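Local coordinates for acetyltransferase, GNAT family (Streptococcus agalactiae 2603V/R, PDB 2Q7B), which probably transfers an acetyl group from acetyl-coenzyme A to an amino group of its substrate, as other GNAT-family N-acetyltransferases do, at residues Asp37-Gln43 and Phe102-Arg108; Lys70-Trp74 and Arg121-Phe125; Gly84-Leu88 and Leu118-Phe122; Lys130-Ile134 and Tyr176-Leu180. All coordinates share one frame; numbering follows the deposited sequence.

Interaction 1 (Asp37-Gln43 and Phe102-Arg108)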
loop_
_atom_site.group_PDB
_atom_site.type_symbol
_atom_site.label_atom_id
_atom_site.label_comp_id
_atom_site.label_asym_id
_atom_site.label_seq_id
_atom_site.Cartn_x
_atom_site.Cartn_y
_atom_site.Cartn_z
ATOM N N ASP A 37 4.334 3.824 1.094
ATOM C CA ASP A 37 4.756 4.997 0.315
ATOM C C ASP A 37 6.255 4.959 0.036
ATOM O O ASP A 37 6.687 5.314 -1.043
ATOM C CB ASP A 37 4.393 6.325 1.008
ATOM C CG ASP A 37 2.885 6.602 1.045
ATOM O OD1 ASP A 37 2.127 6.128 0.155
ATOM O OD2 ASP A 37 2.465 7.358 1.953
ATOM N N LEU A 38 7.038 4.550 1.018
ATOM C CA LEU A 38 8.501 4.432 0.859
ATOM C C LEU A 38 8.862 3.404 -0.193
ATOM O O LEU A 38 9.668 3.659 -1.082
ATOM C CB LEU A 38 9.140 4.047 2.202
ATOM C CG LEU A 38 10.615 3.621 2.194
ATOM C CD1 LEU A 38 11.538 4.755 1.750
ATOM C CD2 LEU A 38 10.995 3.170 3.541
ATOM N N ILE A 39 8.256 2.224 -0.078
ATOM C CA ILE A 39 8.511 1.132 -1.012
ATOM C C ILE A 39 8.107 1.530 -2.419
ATOM O O ILE A 39 8.884 1.355 -3.357
ATOM C CB ILE A 39 7.811 -0.183 -0.575
ATOM C CG1 ILE A 39 8.359 -0.664 0.781
ATOM C CG2 ILE A 39 7.973 -1.243 -1.650
ATOM C CD1 ILE A 39 7.590 -1.807 1.380
ATOM N N ASN A 40 6.888 2.060 -2.563
ATOM C CA ASN A 40 6.392 2.504 -3.849
ATOM C C ASN A 40 7.290 3.563 -4.469
ATOM O O ASN A 40 7.549 3.531 -5.646
ATOM C CB ASN A 40 4.979 3.086 -3.719
ATOM C CG ASN A 40 4.395 3.478 -5.067
ATOM O OD1 ASN A 40 4.173 2.626 -5.924
ATOM N ND2 ASN A 40 4.183 4.775 -5.270
ATOM N N TYR A 41 7.741 4.516 -3.662
ATOM C CA TYR A 41 8.613 5.560 -4.155
ATOM C C TYR A 41 9.932 4.975 -4.753
ATOM O O TYR A 41 10.328 5.260 -5.886
ATOM C CB TYR A 41 8.908 6.608 -3.046
ATOM C CG TYR A 41 9.960 7.564 -3.531
ATOM C CD1 TYR A 41 9.622 8.642 -4.341
ATOM C CD2 TYR A 41 11.310 7.320 -3.289
ATOM C CE1 TYR A 41 10.600 9.479 -4.868
ATOM C CE2 TYR A 41 12.289 8.153 -3.804
ATOM C CZ TYR A 41 11.922 9.220 -4.593
ATOM O OH TYR A 41 12.893 10.033 -5.095
ATOM N N CYS A 42 10.610 4.159 -3.972
ATOM C CA CYS A 42 11.880 3.593 -4.377
ATOM C C CYS A 42 11.756 2.676 -5.572
ATOM O O CYS A 42 12.556 2.755 -6.487
ATOM C CB CYS A 42 12.508 2.823 -3.220
ATOM S SG CYS A 42 13.031 3.866 -1.880
ATOM N N GLN A 43 10.754 1.801 -5.559
ATOM C CA GLN A 43 10.571 0.852 -6.642
ATOM C C GLN A 43 10.010 1.458 -7.898
ATOM O O GLN A 43 10.476 1.158 -8.993
ATOM C CB GLN A 43 9.629 -0.275 -6.222
ATOM C CG GLN A 43 10.192 -1.181 -5.136
ATOM C CD GLN A 43 9.246 -2.300 -4.725
ATOM O OE1 GLN A 43 8.011 -2.152 -4.760
ATOM N NE2 GLN A 43 9.828 -3.423 -4.296
ATOM N N PHE A 102 15.127 -0.245 1.782
ATOM C CA PHE A 102 14.779 1.031 1.153
ATOM C C PHE A 102 15.089 2.199 2.060
ATOM O O PHE A 102 15.014 2.063 3.279
ATOM C CB PHE A 102 13.279 1.070 0.837
ATOM C CG PHE A 102 12.815 -0.048 -0.061
ATOM C CD1 PHE A 102 13.156 -0.059 -1.402
ATOM C CD2 PHE A 102 12.013 -1.085 0.436
ATOM C CE1 PHE A 102 12.739 -1.083 -2.231
ATOM C CE2 PHE A 102 11.595 -2.101 -0.397
ATOM C CZ PHE A 102 11.965 -2.103 -1.728
ATOM N N THR A 103 15.449 3.331 1.452
ATOM C CA THR A 103 15.691 4.570 2.176
ATOM C C THR A 103 15.261 5.735 1.308
ATOM O O THR A 103 15.409 5.666 0.107
ATOM C CB THR A 103 17.206 4.782 2.524
ATOM O OG1 THR A 103 17.978 4.747 1.328
ATOM C CG2 THR A 103 17.736 3.721 3.451
ATOM N N TYR A 104 14.705 6.788 1.894
ATOM C CA TYR A 104 14.426 7.990 1.103
ATOM C C TYR A 104 15.805 8.616 0.758
ATOM O O TYR A 104 16.727 8.537 1.563
ATOM C CB TYR A 104 13.475 8.984 1.807
ATOM C CG TYR A 104 11.999 8.618 1.700
ATOM C CD1 TYR A 104 11.385 8.435 0.453
ATOM C CD2 TYR A 104 11.202 8.491 2.847
ATOM C CE1 TYR A 104 10.021 8.097 0.363
ATOM C CE2 TYR A 104 9.867 8.148 2.760
ATOM C CZ TYR A 104 9.279 7.956 1.524
ATOM O OH TYR A 104 7.940 7.649 1.486
ATOM N N PRO A 105 15.966 9.164 -0.462
ATOM C CA PRO A 105 17.264 9.688 -0.929
ATOM C C PRO A 105 18.064 10.582 -0.018
ATOM O O PRO A 105 19.286 10.419 0.071
ATOM C CB PRO A 105 16.889 10.450 -2.204
ATOM C CG PRO A 105 15.712 9.678 -2.746
ATOM C CD PRO A 105 14.944 9.233 -1.528
ATOM N N LYS A 106 17.421 11.513 0.672
ATOM C CA LYS A 106 18.186 12.472 1.484
ATOM C C LYS A 106 18.901 11.864 2.705
ATOM O O LYS A 106 19.757 12.515 3.305
ATOM C CB LYS A 106 17.310 13.670 1.894
ATOM C CG LYS A 106 16.117 13.343 2.786
ATOM C CD LYS A 106 15.451 14.620 3.239
ATOM C CE LYS A 106 14.145 14.378 3.976
ATOM N NZ LYS A 106 13.563 15.664 4.433
ATOM N N TYR A 107 18.542 10.629 3.049
ATOM C CA TYR A 107 19.102 9.897 4.184
ATOM C C TYR A 107 20.248 8.992 3.771
ATOM O O TYR A 107 20.881 8.384 4.616
ATOM C CB TYR A 107 18.005 9.062 4.859
ATOM C CG TYR A 107 16.850 9.907 5.359
ATOM C CD1 TYR A 107 16.943 10.596 6.547
ATOM C CD2 TYR A 107 15.664 10.000 4.648
ATOM C CE1 TYR A 107 15.911 11.377 7.005
ATOM C CE2 TYR A 107 14.618 10.793 5.108
ATOM C CZ TYR A 107 14.750 11.460 6.288
ATOM O OH TYR A 107 13.720 12.235 6.762
ATOM N N ARG A 108 20.513 8.915 2.465
ATOM C CA ARG A 108 21.594 8.084 1.903
ATOM C C ARG A 108 22.919 8.787 1.970
ATOM O O ARG A 108 23.000 9.995 1.753
ATOM C CB ARG A 108 21.296 7.754 0.444
ATOM C CG ARG A 108 19.980 7.015 0.266
ATOM C CD ARG A 108 19.659 6.776 -1.184
ATOM N NE ARG A 108 18.294 6.256 -1.375
ATOM C CZ ARG A 108 17.618 6.305 -2.523
ATOM N NH1 ARG A 108 18.148 6.852 -3.599
ATOM N NH2 ARG A 108 16.379 5.836 -2.595
#
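Leu38 plants one methyl almost exactly on the axis of the Tyr104 ring: CD1 stands 3.6 Å from the ring centroid and only 1° off the normal, a CH-pi contact with all six carbons about equally near. The leucine CG is anti to the backbone N (chi1 169°), and from there CD1 reaches the middle of the ring. Tyr41 meets the same ring at its edge, CB lying 3.9 Å from Tyr104 CE1, and then runs on to Pro105, where Tyr41 CE2 touches CD at 3.7 Å. Phe102 is the second large side chain set against the helix. Ile39 CA lies over one of its faces, Cys42 CB presses on CD1 at 3.5 Å, and the Gln43 amide, turned nearly perpendicular to the ring, brings NE2 near CZ. Gln56 bonds to Gln43 OE1, and in the crystal a citrate, probably from the crystallisation liquor, bonds to NE2. Arg108 braces the turn from within, gripping Thr103 side-on: NH2 bonds to Thr103 O (2.9 Å) and NE to Thr103 OG1 (3.1 Å). Cys42 SG lies at the guanidinium edge, and Glu46 adds a salt bridge to Arg108 NH2. Helix 29-46 thus packs on the end of strand 95-103 and the turn after it, with Leu38 also touching Val82 of strand 81-90, while Thr103 leans on Leu114 and Leu118 of helix 114-128.

Interaction 2 (Lys70-Trp74 and Arg121-Phe125)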
loop_
_atom_site.group_PDB
_atom_site.type_symbol
_atom_site.label_atom_id
_atom_site.label_comp_id
_atom_site.label_asym_id
_atom_site.label_seq_id
_atom_site.Cartn_x
_atom_site.Cartn_y
_atom_site.Cartn_z
ATOM N N LYS A 70 11.570 -16.550 12.756
ATOM C CA LYS A 70 12.988 -16.284 13.055
ATOM C C LYS A 70 13.670 -15.253 12.142
ATOM O O LYS A 70 14.906 -15.214 12.015
ATOM C CB LYS A 70 13.776 -17.595 13.094
ATOM C CG LYS A 70 13.263 -18.557 14.147
ATOM C CD LYS A 70 13.957 -19.900 14.046
ATOM C CE LYS A 70 13.354 -20.899 14.996
ATOM N NZ LYS A 70 13.820 -22.289 14.679
ATOM N N GLY A 71 12.853 -14.406 11.522
ATOM C CA GLY A 71 13.350 -13.340 10.693
ATOM C C GLY A 71 13.045 -12.057 11.443
ATOM O O GLY A 71 12.701 -12.074 12.620
ATOM N N GLN A 72 13.155 -10.938 10.759
ATOM C CA GLN A 72 12.898 -9.679 11.398
ATOM C C GLN A 72 12.667 -8.628 10.322
ATOM O O GLN A 72 12.974 -8.845 9.142
ATOM C CB GLN A 72 14.050 -9.359 12.376
ATOM C CG GLN A 72 13.803 -8.213 13.334
ATOM C CD GLN A 72 12.469 -8.308 14.019
ATOM O OE1 GLN A 72 11.490 -7.713 13.560
ATOM N NE2 GLN A 72 12.398 -9.091 15.071
ATOM N N PHE A 73 12.033 -7.531 10.720
ATOM C CA PHE A 73 11.728 -6.427 9.830
ATOM C C PHE A 73 11.950 -5.152 10.629
ATOM O O PHE A 73 11.358 -4.979 11.686
ATOM C CB PHE A 73 10.285 -6.506 9.315
ATOM C CG PHE A 73 10.027 -5.664 8.080
ATOM C CD1 PHE A 73 10.003 -4.276 8.146
ATOM C CD2 PHE A 73 9.794 -6.264 6.852
ATOM C CE1 PHE A 73 9.779 -3.511 6.998
ATOM C CE2 PHE A 73 9.562 -5.517 5.724
ATOM C CZ PHE A 73 9.570 -4.130 5.794
ATOM N N TRP A 74 12.811 -4.263 10.125
ATOM C CA TRP A 74 13.092 -3.007 10.806
ATOM C C TRP A 74 12.636 -1.795 10.014
ATOM O O TRP A 74 12.717 -1.763 8.792
ATOM C CB TRP A 74 14.592 -2.830 11.065
ATOM C CG TRP A 74 15.230 -3.878 11.947
ATOM C CD1 TRP A 74 15.401 -3.820 13.298
ATOM C CD2 TRP A 74 15.787 -5.133 11.527
ATOM N NE1 TRP A 74 16.034 -4.944 13.742
ATOM C CE2 TRP A 74 16.288 -5.769 12.682
ATOM C CE3 TRP A 74 15.917 -5.778 10.283
ATOM C CZ2 TRP A 74 16.908 -7.018 12.638
ATOM C CZ3 TRP A 74 16.540 -7.002 10.234
ATOM C CH2 TRP A 74 17.028 -7.618 11.412
ATOM N N ARG A 121 22.223 -2.873 11.620
ATOM C CA ARG A 121 21.238 -3.467 12.517
ATOM C C ARG A 121 20.863 -4.885 12.048
ATOM O O ARG A 121 20.732 -5.816 12.874
ATOM C CB ARG A 121 20.004 -2.574 12.637
ATOM C CG ARG A 121 18.909 -3.187 13.492
ATOM C CD ARG A 121 19.274 -3.203 14.956
ATOM N NE ARG A 121 18.943 -1.903 15.512
ATOM C CZ ARG A 121 17.839 -1.611 16.205
ATOM N NH1 ARG A 121 16.924 -2.537 16.539
ATOM N NH2 ARG A 121 17.678 -0.361 16.619
ATOM N N PHE A 122 20.667 -5.026 10.729
ATOM C CA PHE A 122 20.429 -6.311 10.087
ATOM C C PHE A 122 21.510 -7.278 10.525
ATOM O O PHE A 122 21.230 -8.418 10.902
ATOM C CB PHE A 122 20.472 -6.144 8.561
ATOM C CG PHE A 122 20.361 -7.430 7.775
ATOM C CD1 PHE A 122 21.488 -8.194 7.508
ATOM C CD2 PHE A 122 19.153 -7.851 7.273
ATOM C CE1 PHE A 122 21.408 -9.375 6.785
ATOM C CE2 PHE A 122 19.070 -9.020 6.537
ATOM C CZ PHE A 122 20.206 -9.786 6.295
HETATM N N MSE A 123 22.757 -6.824 10.483
HETATM C CA MSE A 123 23.836 -7.715 10.868
HETATM C C MSE A 123 24.069 -8.114 12.278
HETATM O O MSE A 123 24.566 -9.208 12.507
HETATM C CB MSE A 123 25.060 -7.591 10.009
HETATM C CG MSE A 123 24.841 -8.738 9.052
HETATM SE SE MSE A 123 25.580 -8.476 7.505
HETATM C CE MSE A 123 25.051 -9.717 6.679
ATOM N N LEU A 124 23.694 -7.254 13.218
ATOM C CA LEU A 124 23.742 -7.608 14.628
ATOM C C LEU A 124 22.803 -8.806 14.835
ATOM O O LEU A 124 23.124 -9.747 15.556
ATOM C CB LEU A 124 23.294 -6.430 15.497
ATOM C CG LEU A 124 23.416 -6.641 17.009
ATOM N N PHE A 125 21.649 -8.768 14.176
ATOM C CA PHE A 125 20.668 -9.838 14.271
ATOM C C PHE A 125 21.152 -11.092 13.531
ATOM O O PHE A 125 21.043 -12.193 14.050
ATOM C CB PHE A 125 19.331 -9.369 13.685
ATOM C CG PHE A 125 18.185 -10.340 13.888
ATOM C CD1 PHE A 125 17.402 -10.275 15.030
ATOM C CD2 PHE A 125 17.868 -11.287 12.918
ATOM C CE1 PHE A 125 16.339 -11.157 15.215
ATOM C CE2 PHE A 125 16.817 -12.153 13.094
ATOM C CZ PHE A 125 16.049 -12.096 14.245
#
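Trp74 and Arg121 meet through the aliphatic part of the arginine: CG lies over the five-membered ring of the indole, 3.6 Å from its centroid, in a CH-pi contact. Bends at chi2 and chi3 then fold the guanidinium back, its plane steeply inclined to the indole. Further along the same face, Phe122 CA stands over the six-membered ring. The far rim of the tryptophan is directed at Phe125 in an offset edge-to-face pair, with centroids 5.5 Å apart and planes at 79°; the closest atoms are Trp74 CZ2 and Phe125 CB at 3.5 Å. Gln72 works on both rings, its CB over a face of Phe125 and its CG against the indole face opposite Arg121. What positions Gln72 is the second shell. Its chain bends at chi2 (48°) so that OE1 turns back to accept a bond from Phe73 N at 2.9 Å, and Gln67 NE2 bonds to the same oxygen. Ile22 and Glu24 of strand 20-24 also touch Trp74. Residues 72-74 and 121-125 run nearly antiparallel, at 158°, with axes 10.0 Å apart; they belong to strand 72-78 and helix 114-128, a helix laid on the face of a mixed sheet as in the alpha/beta GNAT fold.

Interaction 3 (Gly84-Leu88 and Leu118-Phe122)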
loop_
_atom_site.group_PDB
_atom_site.type_symbol
_atom_site.label_atom_id
_atom_site.label_comp_id
_atom_site.label_asym_id
_atom_site.label_seq_id
_atom_site.Cartn_x
_atom_site.Cartn_y
_atom_site.Cartn_z
ATOM N N GLY A 84 13.006 4.592 6.137
ATOM C CA GLY A 84 13.864 3.515 5.704
ATOM C C GLY A 84 13.343 2.200 6.229
ATOM O O GLY A 84 12.541 2.175 7.181
ATOM N N SER A 85 13.766 1.114 5.589
ATOM C CA SER A 85 13.385 -0.220 6.011
ATOM C C SER A 85 14.443 -1.233 5.614
ATOM O O SER A 85 15.224 -1.006 4.684
ATOM C CB SER A 85 12.019 -0.614 5.400
ATOM O OG SER A 85 12.057 -0.773 3.987
ATOM N N ILE A 86 14.488 -2.342 6.349
ATOM C CA ILE A 86 15.284 -3.498 5.972
ATOM C C ILE A 86 14.663 -4.734 6.655
ATOM O O ILE A 86 14.060 -4.621 7.706
ATOM C CB ILE A 86 16.777 -3.346 6.298
ATOM C CG1 ILE A 86 17.602 -4.335 5.461
ATOM C CG2 ILE A 86 17.045 -3.519 7.790
ATOM C CD1 ILE A 86 19.109 -4.066 5.515
ATOM N N ALA A 87 14.808 -5.902 6.040
ATOM C CA ALA A 87 14.231 -7.125 6.572
ATOM C C ALA A 87 15.180 -8.273 6.388
ATOM O O ALA A 87 15.981 -8.290 5.449
ATOM C CB ALA A 87 12.925 -7.446 5.848
ATOM N N LEU A 88 15.078 -9.225 7.299
ATOM C CA LEU A 88 15.825 -10.461 7.240
ATOM C C LEU A 88 14.812 -11.587 7.178
ATOM O O LEU A 88 13.911 -11.657 8.015
ATOM C CB LEU A 88 16.752 -10.622 8.460
ATOM C CG LEU A 88 17.632 -11.875 8.504
ATOM C CD1 LEU A 88 18.901 -11.638 9.284
ATOM C CD2 LEU A 88 16.895 -13.116 9.044
ATOM N N LEU A 118 21.027 0.822 8.721
ATOM C CA LEU A 118 20.036 -0.252 8.585
ATOM C C LEU A 118 20.764 -1.585 8.391
ATOM O O LEU A 118 20.463 -2.575 9.057
ATOM C CB LEU A 118 19.084 0.022 7.414
ATOM C CG LEU A 118 17.996 1.052 7.678
ATOM C CD1 LEU A 118 17.396 1.552 6.392
ATOM C CD2 LEU A 118 16.920 0.474 8.598
ATOM N N PHE A 119 21.732 -1.577 7.483
ATOM C CA PHE A 119 22.555 -2.739 7.205
ATOM C C PHE A 119 23.315 -3.242 8.461
ATOM O O PHE A 119 23.458 -4.449 8.658
ATOM C CB PHE A 119 23.533 -2.439 6.072
ATOM C CG PHE A 119 24.336 -3.604 5.708
ATOM C CD1 PHE A 119 23.761 -4.613 4.971
ATOM C CD2 PHE A 119 25.654 -3.744 6.168
ATOM C CE1 PHE A 119 24.478 -5.752 4.680
ATOM C CE2 PHE A 119 26.395 -4.874 5.874
ATOM C CZ PHE A 119 25.815 -5.880 5.121
ATOM N N GLU A 120 23.778 -2.322 9.306
ATOM C CA GLU A 120 24.420 -2.679 10.569
ATOM C C GLU A 120 23.463 -3.356 11.542
ATOM O O GLU A 120 23.851 -4.299 12.229
ATOM C CB GLU A 120 25.045 -1.449 11.247
ATOM C CG GLU A 120 26.369 -1.024 10.639
ATOM C CD GLU A 120 26.845 0.357 11.116
ATOM O OE1 GLU A 120 26.201 0.964 12.012
ATOM O OE2 GLU A 120 27.863 0.843 10.571
ATOM N N ARG A 121 22.223 -2.873 11.620
ATOM C CA ARG A 121 21.238 -3.467 12.517
ATOM C C ARG A 121 20.863 -4.885 12.048
ATOM O O ARG A 121 20.732 -5.816 12.874
ATOM C CB ARG A 121 20.004 -2.574 12.637
ATOM C CG ARG A 121 18.909 -3.187 13.492
ATOM C CD ARG A 121 19.274 -3.203 14.956
ATOM N NE ARG A 121 18.943 -1.903 15.512
ATOM C CZ ARG A 121 17.839 -1.611 16.205
ATOM N NH1 ARG A 121 16.924 -2.537 16.539
ATOM N NH2 ARG A 121 17.678 -0.361 16.619
ATOM N N PHE A 122 20.667 -5.026 10.729
ATOM C CA PHE A 122 20.429 -6.311 10.087
ATOM C C PHE A 122 21.510 -7.278 10.525
ATOM O O PHE A 122 21.230 -8.418 10.902
ATOM C CB PHE A 122 20.472 -6.144 8.561
ATOM C CG PHE A 122 20.361 -7.430 7.775
ATOM C CD1 PHE A 122 21.488 -8.194 7.508
ATOM C CD2 PHE A 122 19.153 -7.851 7.273
ATOM C CE1 PHE A 122 21.408 -9.375 6.785
ATOM C CE2 PHE A 122 19.070 -9.020 6.537
ATOM C CZ PHE A 122 20.206 -9.786 6.295
#
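Leu118 O accepts the helical bond from Phe122 N at 3.0 Å, and against this same oxygen, at 3.8 Å, rests the methyl CG2 of Ile86. No hydrogen bond joins strand to helix; the fit is made by side chains. Ile86 splits its two arms between successive turns: CG1 is anti to the backbone N (chi1 -160°), sending CD1 to Phe122 CB at 3.9 Å, while CG2, wedged between backbone N and carbonyl carbon, stays with Leu118. Leu118 slides past in the opposite direction and lays CD1 on the strand backbone, 3.7 Å from Ser85 N, an approach made easier by Gly84, which has no side chain. At the other end Leu88 CD1 lies over one face of the Phe122 ring, 4.0 Å from its centroid, and Leu88 CB comes to 3.4 Å from Phe122 CE2. Ala87 O sits at the ring edge near the plane. Behind the strand, Ser85 OG bonds to Lys100 O. The strand and helix segments run only 24° from parallel with axes 8.6 Å apart. This is the buried core under the connecting helix of a beta-alpha-beta unit, formed by strand 95-103, helix 114-128 and strand 133-139, characteristic of the GNAT fold.

Interaction 4 (Lys130-Ile134 and Tyr176-Leu180)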
loop_
_atom_site.group_PDB
_atom_site.type_symbol
_atom_site.label_atom_id
_atom_site.label_comp_id
_atom_site.label_asym_id
_atom_site.label_seq_id
_atom_site.Cartn_x
_atom_site.Cartn_y
_atom_site.Cartn_z
ATOM N N LYS A 130 23.389 -16.697 14.231
ATOM C CA LYS A 130 24.373 -17.673 13.760
ATOM C C LYS A 130 24.235 -18.005 12.269
ATOM O O LYS A 130 24.544 -19.111 11.855
ATOM C CB LYS A 130 24.352 -18.963 14.614
ATOM C CG LYS A 130 24.378 -18.761 16.136
ATOM C CD LYS A 130 25.631 -17.997 16.604
ATOM C CE LYS A 130 25.800 -18.046 18.125
ATOM N N PHE A 131 23.755 -17.064 11.457
ATOM C CA PHE A 131 23.728 -17.289 10.013
ATOM C C PHE A 131 25.155 -17.120 9.523
ATOM O O PHE A 131 25.915 -16.356 10.096
ATOM C CB PHE A 131 22.818 -16.307 9.292
ATOM C CG PHE A 131 21.374 -16.433 9.664
ATOM C CD1 PHE A 131 20.680 -17.600 9.404
ATOM C CD2 PHE A 131 20.689 -15.372 10.234
ATOM C CE1 PHE A 131 19.343 -17.711 9.727
ATOM C CE2 PHE A 131 19.346 -15.487 10.555
ATOM C CZ PHE A 131 18.680 -16.650 10.307
ATOM N N THR A 132 25.531 -17.876 8.505
ATOM C CA THR A 132 26.875 -17.794 7.932
ATOM C C THR A 132 26.870 -17.258 6.498
ATOM O O THR A 132 27.933 -17.027 5.929
ATOM C CB THR A 132 27.547 -19.184 7.906
ATOM O OG1 THR A 132 26.731 -20.097 7.161
ATOM C CG2 THR A 132 27.736 -19.708 9.313
ATOM N N ARG A 133 25.684 -17.059 5.923
ATOM C CA ARG A 133 25.549 -16.619 4.544
ATOM C C ARG A 133 24.338 -15.699 4.398
ATOM O O ARG A 133 23.247 -16.022 4.866
ATOM C CB ARG A 133 25.378 -17.852 3.629
ATOM C CG ARG A 133 25.349 -17.525 2.130
ATOM C CD ARG A 133 25.358 -18.765 1.228
ATOM N NE ARG A 133 24.107 -19.526 1.255
ATOM C CZ ARG A 133 23.824 -20.551 0.444
ATOM N NH1 ARG A 133 24.674 -20.943 -0.499
ATOM N NH2 ARG A 133 22.658 -21.180 0.558
ATOM N N ILE A 134 24.544 -14.549 3.760
ATOM C CA ILE A 134 23.459 -13.611 3.474
ATOM C C ILE A 134 23.404 -13.373 1.985
ATOM O O ILE A 134 24.417 -13.007 1.392
ATOM C CB ILE A 134 23.651 -12.252 4.165
ATOM C CG1 ILE A 134 23.761 -12.435 5.688
ATOM C CG2 ILE A 134 22.534 -11.270 3.756
ATOM C CD1 ILE A 134 22.653 -13.160 6.376
ATOM N N TYR A 176 23.767 -11.096 -5.044
ATOM C CA TYR A 176 24.947 -10.811 -4.213
ATOM C C TYR A 176 24.961 -11.696 -2.950
ATOM O O TYR A 176 23.902 -12.072 -2.437
ATOM C CB TYR A 176 24.952 -9.333 -3.790
ATOM C CG TYR A 176 25.477 -8.385 -4.837
ATOM C CD1 TYR A 176 26.834 -8.185 -4.977
ATOM C CD2 TYR A 176 24.621 -7.682 -5.672
ATOM C CE1 TYR A 176 27.341 -7.331 -5.930
ATOM C CE2 TYR A 176 25.116 -6.821 -6.635
ATOM C CZ TYR A 176 26.484 -6.652 -6.758
ATOM O OH TYR A 176 27.012 -5.799 -7.697
ATOM N N VAL A 177 26.156 -12.006 -2.453
ATOM C CA VAL A 177 26.314 -12.848 -1.263
ATOM C C VAL A 177 27.417 -12.321 -0.334
ATOM O O VAL A 177 28.415 -11.763 -0.797
ATOM C CB VAL A 177 26.608 -14.327 -1.651
ATOM C CG1 VAL A 177 27.927 -14.453 -2.423
ATOM C CG2 VAL A 177 26.618 -15.223 -0.420
ATOM N N LYS A 178 27.218 -12.497 0.971
ATOM C CA LYS A 178 28.189 -12.091 1.990
ATOM C C LYS A 178 28.306 -13.232 3.000
ATOM O O LYS A 178 27.325 -13.588 3.659
ATOM C CB LYS A 178 27.736 -10.810 2.696
ATOM C CG LYS A 178 28.683 -10.288 3.793
ATOM C CD LYS A 178 28.063 -9.063 4.479
ATOM C CE LYS A 178 28.826 -8.582 5.711
ATOM N NZ LYS A 178 30.162 -8.029 5.360
ATOM N N LEU A 179 29.501 -13.808 3.113
ATOM C CA LEU A 179 29.764 -14.892 4.075
ATOM C C LEU A 179 30.217 -14.271 5.393
ATOM O O LEU A 179 31.118 -13.425 5.396
ATOM C CB LEU A 179 30.828 -15.870 3.549
ATOM C CG LEU A 179 30.519 -16.551 2.208
ATOM C CD1 LEU A 179 31.566 -17.588 1.850
ATOM C CD2 LEU A 179 29.148 -17.208 2.227
ATOM N N LEU A 180 29.599 -14.687 6.503
ATOM C CA LEU A 180 29.918 -14.141 7.826
ATOM C C LEU A 180 31.060 -14.883 8.549
ATOM O O LEU A 180 31.081 -16.107 8.618
ATOM C CB LEU A 180 28.657 -14.108 8.695
ATOM C CG LEU A 180 27.483 -13.307 8.116
ATOM C CD1 LEU A 180 26.326 -13.236 9.108
ATOM C CD2 LEU A 180 27.921 -11.905 7.710
#
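Peptide groups are the flat elements through which Thr132 and Leu180 meet: Leu180 N gives its hydrogen to Thr132 O over 2.9 Å from above the carbonyl plane, 54° out of it. One pair further on the geometry is flatter. Lys178 N lies in the carbonyl plane of Ile134 and bonds to its O, also at 2.9 Å, while the return bond from Ile134 N to Lys178 O is tilted by 25°. Both acceptors of residues 130-134 gain a CA-H...O contact as well, Leu179 CA to Thr132 O at 3.4 Å and Val177 CA to Ile134 O at 3.3 Å. The strands are antiparallel, and the register makes Ile134 and Lys178 a hydrogen-bonded pair and Arg133 and Leu179 a non-hydrogen-bonded one. On one face, Arg133 and Leu179 lie side by side, pointing the same way, with Arg133 CG 3.8 Å from Leu179 CD2; beyond the aliphatic part, Arg133 NE bonds to Thr95 OG1 and NH2 to Asp163 O. Ile134, on the opposite face, packs on Phe122 and Met123 of helix 114-128; Lys178 runs extended to CE, then bends and gives NZ to Gln152 O. Leu180 closes the end, its CD1 3.3 Å from Phe131 O. Strand 173-179 lies between strands 133-139 and 155-157 although it is last in sequence, the insertion that marks the C-terminal half of the GNAT fold.

In the fold
All four contacts hang on one mixed sheet. Interactions 2 and 3 are closest, their centres 6 Å apart: they share Arg121 and Phe122, and strands 72-78 and 81-90 are probably bonded between Trp74 N and Ile86 O (2.7 Å). Interaction 1 joins interaction 3 through Phe102 O and Ser85 N at 2.8 Å, while Phe122 CE1 and Ile134 CG2, 3.7 Å apart, lead on to interaction 4. The outermost, interactions 1 and 4, lie about 25 Å apart between centres. A citrate, probably from the crystallisation liquor, lies about 3 Å from the Gln43 side chain (nearest atoms) and may mark a pocket beside interaction 1, whose turn leads toward the usual coenzyme A pyrophosphate loop of GNAT relatives.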